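Local structure of beta-1,3-xylanase (Alcaligenes sp., 2COV) at residues V25-V28 with D29-W32. The protein binds beta-1,3-xylan through its family 31 carbohydrate-binding module, part of a beta-1,3-xylanase. Numbering follows the deposited sequence.
Sequences VYHV and DKGW
W32 turns the edge of its six-membered ring toward one face of the H27 imidazole, a T-shaped pair with planes at 76° and centroids 5.3 Å apart. The corner CH2 of W32 makes the closest touch, 3.6 Å from H27 ND1. K30 joins from the loop: its CG lies 3.8 Å from H27 CE1, and its CB rests over the rim of one W32 face. With CG anti to the backbone N (chi1 -157°), the H27 ring lies beside its own carbonyl carbon, and ND1 donates to V28 O, 2.8 Å away, nearly in the imidazole plane and at 159° along N-H...O. This bond ties the ring to the end of strand 22-28, just where the chain leaves the antiparallel sheet of this all-beta module, whose family belongs to the immunoglobulin-like E-set clan. Losing the imidazole to an alanine here would probably leave the W32 edge without its aromatic face and V28 O without its side-chain donor. Beyond, an Asx turn shapes the bend: G31 N donates to D29 OD1 at 3.0 Å from above the carboxylate plane, and the positive phi of G31 suits glycine. D29 OD2 forms a salt bridge with K50 and K30 NZ one with D12, while F71 meets both the H27 and W32 rings.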
loop_
_atom_site.group_PDB
_atom_site.type_symbol
_atom_site.label_atom_id
_atom_site.label_comp_id
_atom_site.label_asym_id
_atom_site.label_seq_id
_atom_site.Cartn_x
_atom_site.Cartn_y
_atom_site.Cartn_z
ATOM N N VAL A 25 3.940 20.695 -8.307
ATOM C CA VAL A 25 2.934 19.658 -8.597
ATOM C C VAL A 25 1.637 20.140 -8.022
ATOM O O VAL A 25 1.596 20.688 -6.920
ATOM C CB VAL A 25 3.343 18.311 -7.998
ATOM C CG1 VAL A 25 2.291 17.259 -8.238
ATOM C CG2 VAL A 25 4.730 17.867 -8.534
ATOM N N TYR A 26 0.549 20.018 -8.744
ATOM C CA TYR A 26 -0.737 20.469 -8.236
ATOM C C TYR A 26 -1.891 19.618 -8.730
ATOM O O TYR A 26 -1.835 18.899 -9.697
ATOM C CB TYR A 26 -0.979 21.922 -8.613
ATOM C CG TYR A 26 -1.172 22.179 -10.110
ATOM C CD1 TYR A 26 -2.411 22.052 -10.705
ATOM C CD2 TYR A 26 -0.113 22.606 -10.921
ATOM C CE1 TYR A 26 -2.595 22.298 -12.059
ATOM C CE2 TYR A 26 -0.308 22.854 -12.246
ATOM C CZ TYR A 26 -1.520 22.694 -12.833
ATOM O OH TYR A 26 -1.693 22.981 -14.191
ATOM N N HIS A 27 -2.985 19.708 -7.958
ATOM C CA HIS A 27 -4.257 19.180 -8.348
ATOM C C HIS A 27 -5.326 20.261 -8.095
ATOM O O HIS A 27 -5.503 20.720 -6.974
ATOM C CB HIS A 27 -4.671 17.907 -7.621
ATOM C CG HIS A 27 -5.680 17.087 -8.382
ATOM N ND1 HIS A 27 -6.906 17.593 -8.775
ATOM C CD2 HIS A 27 -5.576 15.856 -8.958
ATOM C CE1 HIS A 27 -7.531 16.668 -9.512
ATOM N NE2 HIS A 27 -6.748 15.593 -9.637
ATOM N N VAL A 28 -6.041 20.649 -9.136
ATOM C CA VAL A 28 -7.171 21.552 -9.017
ATOM C C VAL A 28 -8.209 20.955 -8.054
ATOM O O VAL A 28 -8.459 19.762 -8.020
ATOM C CB VAL A 28 -7.796 21.814 -10.411
ATOM C CG1 VAL A 28 -9.071 22.658 -10.326
ATOM C CG2 VAL A 28 -6.777 22.546 -11.255
ATOM N N ASP A 29 -8.815 21.818 -7.236
ATOM C CA ASP A 29 -9.868 21.369 -6.280
ATOM C C ASP A 29 -11.048 20.765 -7.016
ATOM O O ASP A 29 -11.664 21.450 -7.833
ATOM C CB ASP A 29 -10.296 22.604 -5.483
ATOM C CG ASP A 29 -11.248 22.282 -4.389
ATOM O OD1 ASP A 29 -11.416 21.087 -4.068
ATOM O OD2 ASP A 29 -11.768 23.260 -3.824
ATOM N N LYS A 30 -11.429 19.544 -6.690
ATOM C CA LYS A 30 -12.619 18.857 -7.254
ATOM C C LYS A 30 -13.679 18.618 -6.193
ATOM O O LYS A 30 -14.643 17.878 -6.411
ATOM C CB LYS A 30 -12.222 17.520 -7.853
ATOM C CG LYS A 30 -11.184 17.593 -8.960
ATOM C CD LYS A 30 -11.482 18.624 -9.969
ATOM C CE LYS A 30 -12.744 18.372 -10.692
ATOM N NZ LYS A 30 -12.778 19.101 -12.011
ATOM N N GLY A 31 -13.528 19.241 -5.029
ATOM C CA GLY A 31 -14.649 19.284 -4.085
ATOM C C GLY A 31 -14.562 18.403 -2.890
ATOM O O GLY A 31 -15.465 18.379 -2.064
ATOM N N TRP A 32 -13.472 17.681 -2.728
ATOM C CA TRP A 32 -13.279 16.763 -1.594
ATOM C C TRP A 32 -13.377 17.489 -0.271
ATOM O O TRP A 32 -12.999 18.661 -0.198
ATOM C CB TRP A 32 -11.942 16.109 -1.661
ATOM C CG TRP A 32 -11.539 15.555 -2.997
ATOM C CD1 TRP A 32 -11.846 14.348 -3.508
ATOM C CD2 TRP A 32 -10.657 16.169 -3.906
ATOM N NE1 TRP A 32 -11.256 14.221 -4.716
ATOM C CE2 TRP A 32 -10.506 15.307 -4.979
ATOM C CE3 TRP A 32 -9.969 17.383 -3.927
ATOM C CZ2 TRP A 32 -9.685 15.607 -6.052
ATOM C CZ3 TRP A 32 -9.141 17.654 -4.959
ATOM C CH2 TRP A 32 -9.032 16.803 -6.012
#